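Local coordinates for probable cobalt-precorrin-6B C(15)-methyltransferase (decarboxylating) (Methanothermobacter thermautotrophicus, PDB 1L3I), which probably methylates C-15 of cobalt-precorrin-6B with S-adenosylmethionine and then decarboxylates the C-12 acetate side chain, giving cobalt-precorrin-7 on the anaerobic route to cobalamin, at residues P11-P16 against D62-A67; E20-I25 against G45-E50; A104-S109 against I130-I135. One frame throughout, in Å; residues are numbered along the deposited sequence.

Contact 1. Residues P11-P16 against D62-A67; sequences PSVPGP and DRNPEA. With SAH (S-adenosyl-L-homocysteine), chain G.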
loop_
_atom_site.group_PDB
_atom_site.type_symbol
_atom_site.label_atom_id
_atom_site.label_comp_id
_atom_site.label_asym_id
_atom_site.label_seq_id
_atom_site.Cartn_x
_atom_site.Cartn_y
_atom_site.Cartn_z
ATOM N N PRO A 11 -17.838 -21.994 -4.475
ATOM C CA PRO A 11 -17.826 -20.858 -5.410
ATOM C C PRO A 11 -18.790 -19.674 -5.196
ATOM O O PRO A 11 -18.562 -18.591 -5.722
ATOM C CB PRO A 11 -17.984 -21.546 -6.772
ATOM C CG PRO A 11 -18.743 -22.802 -6.443
ATOM C CD PRO A 11 -18.134 -23.266 -5.164
ATOM N N SER A 12 -19.822 -19.850 -4.380
ATOM C CA SER A 12 -20.789 -18.787 -4.143
ATOM C C SER A 12 -20.628 -18.098 -2.784
ATOM O O SER A 12 -21.434 -17.243 -2.423
ATOM C CB SER A 12 -22.211 -19.359 -4.222
ATOM O OG SER A 12 -22.498 -20.198 -3.104
ATOM N N VAL A 13 -19.631 -18.523 -2.013
ATOM C CA VAL A 13 -19.394 -17.979 -0.679
ATOM C C VAL A 13 -18.007 -17.325 -0.629
ATOM O O VAL A 13 -17.003 -17.962 -0.929
ATOM C CB VAL A 13 -19.516 -19.086 0.422
ATOM C CG1 VAL A 13 -19.263 -18.510 1.792
ATOM C CG2 VAL A 13 -20.889 -19.742 0.380
ATOM N N PRO A 14 -17.954 -16.008 -0.335
ATOM C CA PRO A 14 -16.658 -15.327 -0.266
ATOM C C PRO A 14 -15.827 -15.703 0.937
ATOM O O PRO A 14 -16.345 -16.155 1.952
ATOM C CB PRO A 14 -17.058 -13.853 -0.269
ATOM C CG PRO A 14 -18.426 -13.841 0.275
ATOM C CD PRO A 14 -19.067 -15.045 -0.302
ATOM N N GLY A 15 -14.519 -15.605 0.780
ATOM C CA GLY A 15 -13.625 -15.902 1.880
ATOM C C GLY A 15 -12.696 -17.042 1.561
ATOM O O GLY A 15 -12.712 -17.555 0.453
ATOM N N PRO A 16 -11.824 -17.451 2.505
ATOM C CA PRO A 16 -11.772 -16.877 3.856
ATOM C C PRO A 16 -11.090 -15.517 3.812
ATOM O O PRO A 16 -10.432 -15.176 2.844
ATOM C CB PRO A 16 -10.904 -17.890 4.597
ATOM C CG PRO A 16 -9.921 -18.312 3.538
ATOM C CD PRO A 16 -10.830 -18.510 2.327
ATOM N N ASP A 62 -25.349 -16.222 8.902
ATOM C CA ASP A 62 -25.232 -15.993 7.463
ATOM C C ASP A 62 -26.552 -16.204 6.713
ATOM O O ASP A 62 -27.293 -17.138 6.998
ATOM C CB ASP A 62 -24.140 -16.860 6.843
ATOM C CG ASP A 62 -23.493 -16.190 5.642
ATOM O OD1 ASP A 62 -24.201 -15.957 4.639
ATOM O OD2 ASP A 62 -22.282 -15.885 5.712
ATOM N N ARG A 63 -26.829 -15.305 5.772
ATOM C CA ARG A 63 -28.021 -15.362 4.922
ATOM C C ARG A 63 -27.922 -16.589 4.022
ATOM O O ARG A 63 -28.910 -17.275 3.753
ATOM C CB ARG A 63 -28.060 -14.171 3.958
ATOM C CG ARG A 63 -28.267 -12.811 4.528
ATOM C CD ARG A 63 -28.217 -11.795 3.405
ATOM N NE ARG A 63 -28.504 -10.451 3.893
ATOM C CZ ARG A 63 -28.855 -9.427 3.121
ATOM N NH1 ARG A 63 -28.975 -9.574 1.813
ATOM N NH2 ARG A 63 -29.079 -8.235 3.668
ATOM N N ASN A 64 -26.724 -16.792 3.485
ATOM C CA ASN A 64 -26.450 -17.871 2.563
ATOM C C ASN A 64 -26.378 -19.244 3.208
ATOM O O ASN A 64 -25.472 -19.514 4.007
ATOM C CB ASN A 64 -25.154 -17.585 1.786
ATOM C CG ASN A 64 -24.982 -18.469 0.532
ATOM O OD1 ASN A 64 -23.897 -18.514 -0.058
ATOM N ND2 ASN A 64 -26.044 -19.139 0.108
ATOM N N PRO A 65 -27.328 -20.149 2.861
ATOM C CA PRO A 65 -27.378 -21.514 3.388
ATOM C C PRO A 65 -26.037 -22.167 3.076
ATOM O O PRO A 65 -25.516 -22.951 3.864
ATOM C CB PRO A 65 -28.475 -22.157 2.542
ATOM C CG PRO A 65 -29.396 -21.048 2.276
ATOM C CD PRO A 65 -28.465 -19.912 1.945
ATOM N N GLU A 66 -25.476 -21.807 1.922
ATOM C CA GLU A 66 -24.204 -22.342 1.471
ATOM C C GLU A 66 -23.027 -21.873 2.302
ATOM O O GLU A 66 -22.025 -22.583 2.417
ATOM C CB GLU A 66 -23.986 -22.000 -0.001
ATOM C CG GLU A 66 -24.890 -22.792 -0.937
ATOM C CD GLU A 66 -24.456 -24.261 -1.143
ATOM O OE1 GLU A 66 -23.850 -24.886 -0.239
ATOM O OE2 GLU A 66 -24.741 -24.799 -2.231
ATOM N N ALA A 67 -23.133 -20.661 2.840
ATOM C CA ALA A 67 -22.079 -20.134 3.698
ATOM C C ALA A 67 -22.130 -20.923 5.021
ATOM O O ALA A 67 -21.095 -21.294 5.577
ATOM C CB ALA A 67 -22.297 -18.660 3.953
HETATM N N SAH G . -15.138 -13.423 7.041
HETATM C CA SAH G . -15.553 -14.630 6.318
HETATM C CB SAH G . -16.164 -14.284 4.934
HETATM C CG SAH G . -17.430 -13.388 5.035
HETATM S SD SAH G . -18.237 -12.957 3.488
HETATM C C SAH G . -14.346 -15.544 6.158
HETATM O O SAH G . -13.272 -15.156 6.649
HETATM O OXT SAH G . -14.493 -16.634 5.569
HETATM C "C5'" SAH G . -19.619 -11.992 4.049
HETATM C "C4'" SAH G . -20.795 -12.822 4.425
HETATM O "O4'" SAH G . -21.800 -11.867 4.815
HETATM C "C3'" SAH G . -21.446 -13.714 3.256
HETATM O "O3'" SAH G . -21.415 -15.171 3.397
HETATM C "C2'" SAH G . -22.861 -13.092 3.212
HETATM O "O2'" SAH G . -23.945 -13.919 2.759
HETATM C "C1'" SAH G . -22.997 -12.565 4.622
HETATM N N9 SAH G . -23.990 -11.541 4.919
HETATM C C8 SAH G . -24.101 -10.254 4.337
HETATM N N7 SAH G . -25.093 -9.591 4.848
HETATM C C5 SAH G . -25.683 -10.457 5.796
HETATM C C6 SAH G . -26.777 -10.334 6.672
HETATM N N6 SAH G . -27.514 -9.219 6.734
HETATM N N1 SAH G . -27.098 -11.374 7.492
HETATM C C2 SAH G . -26.356 -12.472 7.421
HETATM N N3 SAH G . -25.312 -12.707 6.646
HETATM C C4 SAH G . -25.014 -11.661 5.850
#

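Contact 2. Residues E20-I25 against G45-E50; sequences EVRCLI and GGVTLE. With SAH (S-adenosyl-L-homocysteine), chain G.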
loop_
_atom_site.group_PDB
_atom_site.type_symbol
_atom_site.label_atom_id
_atom_site.label_comp_id
_atom_site.label_asym_id
_atom_site.label_seq_id
_atom_site.Cartn_x
_atom_site.Cartn_y
_atom_site.Cartn_z
ATOM N N GLU A 20 -3.652 -12.489 7.231
ATOM C CA GLU A 20 -3.060 -11.350 7.924
ATOM C C GLU A 20 -4.141 -10.451 8.502
ATOM O O GLU A 20 -3.936 -9.835 9.535
ATOM C CB GLU A 20 -2.129 -10.560 6.991
ATOM C CG GLU A 20 -0.982 -11.371 6.363
ATOM C CD GLU A 20 -1.382 -12.184 5.116
ATOM O OE1 GLU A 20 -2.529 -12.094 4.628
ATOM O OE2 GLU A 20 -0.519 -12.901 4.600
ATOM N N VAL A 21 -5.310 -10.416 7.867
ATOM C CA VAL A 21 -6.413 -9.608 8.351
ATOM C C VAL A 21 -7.067 -10.338 9.516
ATOM O O VAL A 21 -7.360 -9.739 10.548
ATOM C CB VAL A 21 -7.428 -9.302 7.243
ATOM C CG1 VAL A 21 -8.679 -8.641 7.817
ATOM C CG2 VAL A 21 -6.786 -8.392 6.208
ATOM N N ARG A 22 -7.251 -11.646 9.376
ATOM C CA ARG A 22 -7.846 -12.448 10.451
ATOM C C ARG A 22 -6.948 -12.390 11.699
ATOM O O ARG A 22 -7.429 -12.356 12.832
ATOM C CB ARG A 22 -8.042 -13.892 9.998
ATOM C CG ARG A 22 -9.085 -14.042 8.923
ATOM C CD ARG A 22 -9.391 -15.491 8.619
ATOM N NE ARG A 22 -8.290 -16.162 7.940
ATOM C CZ ARG A 22 -7.617 -17.197 8.438
ATOM N NH1 ARG A 22 -7.910 -17.699 9.628
ATOM N NH2 ARG A 22 -6.610 -17.721 7.755
ATOM N N CYS A 23 -5.642 -12.313 11.475
ATOM C CA CYS A 23 -4.671 -12.228 12.553
ATOM C C CYS A 23 -4.914 -10.945 13.338
ATOM O O CYS A 23 -5.038 -10.973 14.565
ATOM C CB CYS A 23 -3.266 -12.229 11.958
ATOM S SG CYS A 23 -1.891 -12.118 13.120
ATOM N N LEU A 24 -5.052 -9.832 12.622
ATOM C CA LEU A 24 -5.284 -8.534 13.246
ATOM C C LEU A 24 -6.652 -8.485 13.914
ATOM O O LEU A 24 -6.790 -7.904 14.992
ATOM C CB LEU A 24 -5.106 -7.391 12.233
ATOM C CG LEU A 24 -5.191 -5.954 12.753
ATOM C CD1 LEU A 24 -4.281 -5.727 13.946
ATOM C CD2 LEU A 24 -4.842 -5.008 11.647
ATOM N N ILE A 25 -7.658 -9.104 13.296
ATOM C CA ILE A 25 -9.000 -9.127 13.892
ATOM C C ILE A 25 -8.896 -9.771 15.281
ATOM O O ILE A 25 -9.496 -9.289 16.245
ATOM C CB ILE A 25 -10.012 -9.915 13.033
ATOM C CG1 ILE A 25 -10.245 -9.202 11.693
ATOM C CG2 ILE A 25 -11.324 -10.096 13.800
ATOM C CD1 ILE A 25 -11.196 -9.923 10.772
ATOM N N GLY A 45 -15.939 -19.119 6.861
ATOM C CA GLY A 45 -15.616 -19.538 8.210
ATOM C C GLY A 45 -14.280 -19.066 8.731
ATOM O O GLY A 45 -13.902 -19.409 9.846
ATOM N N GLY A 46 -13.584 -18.233 7.967
ATOM C CA GLY A 46 -12.284 -17.734 8.391
ATOM C C GLY A 46 -12.225 -17.131 9.795
ATOM O O GLY A 46 -11.310 -17.403 10.561
ATOM N N VAL A 47 -13.196 -16.295 10.140
ATOM C CA VAL A 47 -13.215 -15.664 11.459
ATOM C C VAL A 47 -13.809 -16.603 12.506
ATOM O O VAL A 47 -13.306 -16.690 13.618
ATOM C CB VAL A 47 -13.974 -14.315 11.403
ATOM C CG1 VAL A 47 -14.080 -13.701 12.768
ATOM C CG2 VAL A 47 -13.256 -13.360 10.444
ATOM N N THR A 48 -14.851 -17.330 12.111
ATOM C CA THR A 48 -15.514 -18.281 13.001
ATOM C C THR A 48 -14.577 -19.375 13.557
ATOM O O THR A 48 -14.599 -19.675 14.761
ATOM C CB THR A 48 -16.732 -18.926 12.314
ATOM O OG1 THR A 48 -17.745 -17.925 12.144
ATOM C CG2 THR A 48 -17.287 -20.080 13.138
ATOM N N LEU A 49 -13.746 -19.955 12.690
ATOM C CA LEU A 49 -12.814 -20.994 13.115
ATOM C C LEU A 49 -11.816 -20.490 14.152
ATOM O O LEU A 49 -11.567 -21.167 15.152
ATOM C CB LEU A 49 -12.086 -21.598 11.916
ATOM C CG LEU A 49 -12.732 -22.878 11.386
ATOM C CD1 LEU A 49 -13.983 -22.576 10.572
ATOM C CD2 LEU A 49 -11.744 -23.619 10.550
ATOM N N GLU A 50 -11.275 -19.294 13.932
ATOM C CA GLU A 50 -10.313 -18.696 14.859
ATOM C C GLU A 50 -10.944 -18.395 16.213
ATOM O O GLU A 50 -10.333 -18.637 17.256
ATOM C CB GLU A 50 -9.711 -17.418 14.270
ATOM C CG GLU A 50 -9.037 -17.612 12.914
ATOM C CD GLU A 50 -7.909 -18.644 12.934
ATOM O OE1 GLU A 50 -7.353 -18.933 14.010
ATOM O OE2 GLU A 50 -7.564 -19.158 11.855
HETATM N N SAH G . -15.138 -13.423 7.041
HETATM C CA SAH G . -15.553 -14.630 6.318
HETATM C CB SAH G . -16.164 -14.284 4.934
HETATM C CG SAH G . -17.430 -13.388 5.035
HETATM S SD SAH G . -18.237 -12.957 3.488
HETATM C C SAH G . -14.346 -15.544 6.158
HETATM O O SAH G . -13.272 -15.156 6.649
HETATM O OXT SAH G . -14.493 -16.634 5.569
HETATM C "C5'" SAH G . -19.619 -11.992 4.049
HETATM C "C4'" SAH G . -20.795 -12.822 4.425
HETATM O "O4'" SAH G . -21.800 -11.867 4.815
HETATM C "C3'" SAH G . -21.446 -13.714 3.256
HETATM O "O3'" SAH G . -21.415 -15.171 3.397
HETATM C "C2'" SAH G . -22.861 -13.092 3.212
HETATM O "O2'" SAH G . -23.945 -13.919 2.759
HETATM C "C1'" SAH G . -22.997 -12.565 4.622
HETATM N N9 SAH G . -23.990 -11.541 4.919
HETATM C C8 SAH G . -24.101 -10.254 4.337
HETATM N N7 SAH G . -25.093 -9.591 4.848
HETATM C C5 SAH G . -25.683 -10.457 5.796
HETATM C C6 SAH G . -26.777 -10.334 6.672
HETATM N N6 SAH G . -27.514 -9.219 6.734
HETATM N N1 SAH G . -27.098 -11.374 7.492
HETATM C C2 SAH G . -26.356 -12.472 7.421
HETATM N N3 SAH G . -25.312 -12.707 6.646
HETATM C C4 SAH G . -25.014 -11.661 5.850
#

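Contact 3. Residues A104-S109 against I130-I135; sequences AVVGGS and IIVTAI. With SAH (S-adenosyl-L-homocysteine), chain G.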
loop_
_atom_site.group_PDB
_atom_site.type_symbol
_atom_site.label_atom_id
_atom_site.label_comp_id
_atom_site.label_asym_id
_atom_site.label_seq_id
_atom_site.Cartn_x
_atom_site.Cartn_y
_atom_site.Cartn_z
ATOM N N ALA A 104 -18.011 -8.929 18.901
ATOM C CA ALA A 104 -18.858 -8.918 17.722
ATOM C C ALA A 104 -18.012 -8.541 16.501
ATOM O O ALA A 104 -17.408 -7.460 16.449
ATOM C CB ALA A 104 -19.994 -7.925 17.891
ATOM N N VAL A 105 -17.928 -9.463 15.545
ATOM C CA VAL A 105 -17.200 -9.242 14.295
ATOM C C VAL A 105 -18.235 -9.227 13.172
ATOM O O VAL A 105 -19.025 -10.178 13.011
ATOM C CB VAL A 105 -16.169 -10.351 14.008
ATOM C CG1 VAL A 105 -15.503 -10.125 12.623
ATOM C CG2 VAL A 105 -15.134 -10.395 15.140
ATOM N N VAL A 106 -18.285 -8.126 12.438
ATOM C CA VAL A 106 -19.226 -8.022 11.339
ATOM C C VAL A 106 -18.457 -8.255 10.049
ATOM O O VAL A 106 -17.764 -7.358 9.569
ATOM C CB VAL A 106 -19.926 -6.641 11.306
ATOM C CG1 VAL A 106 -21.027 -6.642 10.251
ATOM C CG2 VAL A 106 -20.502 -6.324 12.671
ATOM N N GLY A 107 -18.564 -9.471 9.518
ATOM C CA GLY A 107 -17.875 -9.830 8.288
ATOM C C GLY A 107 -18.641 -9.508 7.016
ATOM O O GLY A 107 -18.075 -9.598 5.923
ATOM N N GLY A 108 -19.914 -9.142 7.156
ATOM C CA GLY A 108 -20.777 -8.797 6.033
ATOM C C GLY A 108 -22.049 -8.157 6.573
ATOM O O GLY A 108 -22.563 -8.580 7.599
ATOM N N SER A 109 -22.539 -7.104 5.933
ATOM C CA SER A 109 -23.754 -6.442 6.413
ATOM C C SER A 109 -24.941 -6.475 5.423
ATOM O O SER A 109 -26.097 -6.317 5.823
ATOM C CB SER A 109 -23.422 -5.012 6.832
ATOM O OG SER A 109 -22.833 -4.295 5.758
ATOM N N ILE A 130 -16.231 -4.450 19.204
ATOM C CA ILE A 130 -16.911 -4.585 17.919
ATOM C C ILE A 130 -15.855 -4.320 16.843
ATOM O O ILE A 130 -15.063 -3.387 16.958
ATOM C CB ILE A 130 -18.051 -3.557 17.739
ATOM C CG1 ILE A 130 -19.070 -3.666 18.886
ATOM C CG2 ILE A 130 -18.722 -3.747 16.376
ATOM C CD1 ILE A 130 -20.169 -2.631 18.795
ATOM N N ILE A 131 -15.820 -5.169 15.817
ATOM C CA ILE A 131 -14.868 -5.029 14.713
ATOM C C ILE A 131 -15.611 -5.275 13.408
ATOM O O ILE A 131 -16.247 -6.302 13.232
ATOM C CB ILE A 131 -13.686 -6.039 14.842
ATOM C CG1 ILE A 131 -12.917 -5.792 16.141
ATOM C CG2 ILE A 131 -12.736 -5.909 13.641
ATOM C CD1 ILE A 131 -12.475 -7.040 16.807
ATOM N N VAL A 132 -15.603 -4.290 12.533
ATOM C CA VAL A 132 -16.278 -4.402 11.260
ATOM C C VAL A 132 -15.203 -4.491 10.191
ATOM O O VAL A 132 -14.284 -3.681 10.172
ATOM C CB VAL A 132 -17.174 -3.154 10.970
ATOM C CG1 VAL A 132 -17.886 -3.323 9.626
ATOM C CG2 VAL A 132 -18.194 -2.929 12.101
ATOM N N THR A 133 -15.305 -5.501 9.338
ATOM C CA THR A 133 -14.367 -5.716 8.245
ATOM C C THR A 133 -14.988 -5.067 7.025
ATOM O O THR A 133 -16.043 -5.507 6.564
ATOM C CB THR A 133 -14.211 -7.216 7.966
ATOM O OG1 THR A 133 -13.950 -7.895 9.199
ATOM C CG2 THR A 133 -13.053 -7.456 7.023
ATOM N N ALA A 134 -14.334 -4.051 6.467
ATOM C CA ALA A 134 -14.867 -3.336 5.313
ATOM C C ALA A 134 -14.040 -3.360 4.036
ATOM O O ALA A 134 -12.872 -2.985 4.041
ATOM C CB ALA A 134 -15.139 -1.902 5.696
ATOM N N ILE A 135 -14.644 -3.828 2.949
ATOM C CA ILE A 135 -13.968 -3.823 1.647
ATOM C C ILE A 135 -14.603 -2.760 0.742
ATOM O O ILE A 135 -13.992 -2.317 -0.230
ATOM C CB ILE A 135 -13.992 -5.195 0.950
ATOM C CG1 ILE A 135 -15.429 -5.669 0.742
ATOM C CG2 ILE A 135 -13.180 -6.200 1.745
ATOM C CD1 ILE A 135 -15.509 -6.930 -0.065
HETATM N N SAH G . -15.138 -13.423 7.041
HETATM C CA SAH G . -15.553 -14.630 6.318
HETATM C CB SAH G . -16.164 -14.284 4.934
HETATM C CG SAH G . -17.430 -13.388 5.035
HETATM S SD SAH G . -18.237 -12.957 3.488
HETATM C C SAH G . -14.346 -15.544 6.158
HETATM O O SAH G . -13.272 -15.156 6.649
HETATM O OXT SAH G . -14.493 -16.634 5.569
HETATM C "C5'" SAH G . -19.619 -11.992 4.049
HETATM C "C4'" SAH G . -20.795 -12.822 4.425
HETATM O "O4'" SAH G . -21.800 -11.867 4.815
HETATM C "C3'" SAH G . -21.446 -13.714 3.256
HETATM O "O3'" SAH G . -21.415 -15.171 3.397
HETATM C "C2'" SAH G . -22.861 -13.092 3.212
HETATM O "O2'" SAH G . -23.945 -13.919 2.759
HETATM C "C1'" SAH G . -22.997 -12.565 4.622
HETATM N N9 SAH G . -23.990 -11.541 4.919
HETATM C C8 SAH G . -24.101 -10.254 4.337
HETATM N N7 SAH G . -25.093 -9.591 4.848
HETATM C C5 SAH G . -25.683 -10.457 5.796
HETATM C C6 SAH G . -26.777 -10.334 6.672
HETATM N N6 SAH G . -27.514 -9.219 6.734
HETATM N N1 SAH G . -27.098 -11.374 7.492
HETATM C C2 SAH G . -26.356 -12.472 7.421
HETATM N N3 SAH G . -25.312 -12.707 6.646
HETATM C C4 SAH G . -25.014 -11.661 5.850
HETATM O O HOH W 1 -18.556 -6.192 7.185
#

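Contact 1. Residues P11-P16 against D62-A67
The flat carboxamide of Asn64 is set obliquely against the side chain of Val13, whose CG2 methyl meets the end of the carboxamide. Two more flat groups, those of Asp62 and Arg63, serve the bound S-adenosyl-L-homocysteine. The Asp62 carboxylate takes both ribose hydroxyls, one on each oxygen: O2' of the ligand gives a bond of 2.8 Å to Asp62 OD1, and ligand O3' one of 2.6 Å to Asp62 OD2. The same Asp62 OD1 uses its anti lone pair for the backbone N of Asn64, 2.9 Å away, an Asx turn that fixes the rotation of the carboxylate, while Gly43 N bonds to OD2. The guanidinium of Arg63 has the adenine amino group N6 at its edge and near its plane. Its extended methylenes lie over a face of the base, with Arg63 CG 3.5 Å from adenine C2, and Asp90 pairs with NE.

Packing joins the two segments. Val13 holds CG1 trans to its own N (chi1 180°), which sends that methyl onto Ala67 CB at 3.7 Å and leaves CG2 beside the first turn of helix 65-77, for which Asn64 is the N-cap. A beta-branched residue fits here because its two methyls spread over this turn, and small Ala67 leaves room for both Val13 and ribose O3'. Pro14 CG reaches to 3.3 Å from the ligand's sulfur SD. An acidic residue ending the second strand and gripping the ribose diol is the hallmark of Rossmann-type methyltransferases.

Contact 2. Residues E20-I25 against G45-E50
Arg22 and Glu50 make the one ionic contact between helices 19-29 and 46-52, whose local axes come within 10.3 Å and cross at -47°. Arg22 NH1 lies 2.7 Å from Glu50 OE2, which sits at the edge of the guanidinium and in its plane; the two side chains cross at about a right angle, and the planes of their flat groups are 34° apart. The hydrogen bond within this salt bridge is bent and weak. A turn at chi3 (-70°) swings the guanidinium out of line with its methylenes, and its other nitrogens are engaged too: NE bonds to Thr17 O, while NH2 makes a salt bridge to Asp4 and a hydrogen bond to Ile2 O. Glu50 OE2 also accepts from Ile2 N. With an alanine here in place of Arg22, the buried carboxylate of Glu50 would probably be left without its close ionic partner, and Asp4 without its salt-bridge mate.

Close packing comes next. Arg22 CD presses on Gly46 O at 3.3 Å, an approach that a side chain on Gly46 would block by striking CD. Next to it, Ile25 CD1 meets Val47 CG2 at 4.0 Å, the two branched chains again crossing at about a right angle, so a charged part of the interface gives way to an apolar one.

The ligand's carboxylate is held by backbone amides alone in these segments. Gly46 N bonds to OXT at 3.0 Å, and Gly45 N adds a weaker bond; the start of helix 46-52 would be expected to strengthen both. The chemistry implies division of labour: buried charges clamp the helices, Gly45 allows the backbone its positive phi, and Gly46, bare of a side chain, leaves room for the ligand's carboxylate at the helix N-terminus.

Contact 3. Residues A104-S109 against I130-I135
Val106 lies side by side with Val132 on neighbouring parallel strands, both side chains pointing the same way. From its CB, 4.2 Å from Val132 CG2, the Val106 chain forks. CG1 stands trans to the backbone N (chi1 -173°), which turns the other branch, CG2, over to its neighbour: Val106 CG2 and Val132 CG2 meet at 4.1 Å. The pair Ala104 and Ile130 precedes it on the same face of the sheet, where Ile120 of helix 113-122 packs against Ala104, Val106 and Ile130. On the other face Val105, Ile131 and Thr133 lie under helix 19-29. Valine and isoleucine suit both faces, since beta-branching agrees with extended backbone and fills the space beneath a helix. Strand 101-106, helix 113-122 and strand 128-134 form a beta-alpha-beta crossover.

The backbones are laced in the parallel manner, with the strand directions 13° apart. Ile131 N bonds to Ala104 O at 2.9 Å, and Val106 N to Ile131 O at 2.8 Å, both donors lying close to the line of the C=O bond. Beyond them Thr133 N reaches Val106 O at 3.1 Å, tilted 23° from the carbonyl plane. Val106 O takes a second donor, a water at 2.8 Å that also donates to Thr133 O, so the ladder is prolonged by solvent where the strands part.

Past Val106 the chain leaves the sheet as Gly107 and Gly108, and a side chain on Gly108 would strike the ligand's O4'. Ser109 O accepts a weak bond from adenine N6. The chemistry implies an apolar, hydrogen-bonded core whose carboxyl end meets water and ligand, with the loop through Gly107 and Gly108 beside the ligand.

How the contacts relate
All three contacts touch S-adenosyl-L-homocysteine, with overlapping reach: contact 1 runs from the base and ribose past the sulfur to the carboxylate, contact 2 holds the carboxylate, and contact 3 lines the adenosine from the sheet side. The centre of contact 1 is about 15 Å from those of the other two, while contacts 2 and 3 are about 11 Å apart and share one apolar layer, with Val47 CG1 3.9 Å from Val105 CG1 and Ile25 CG2 4.0 Å from Val105 CG2. Contact 1 joins the rest at the pocket's ends: Pro16 CB packs 4.0 Å from Gly46 CA beside the ligand's carboxylate, and Arg63 NH2 is 4.1 Å from Ser109 O beside the adenine.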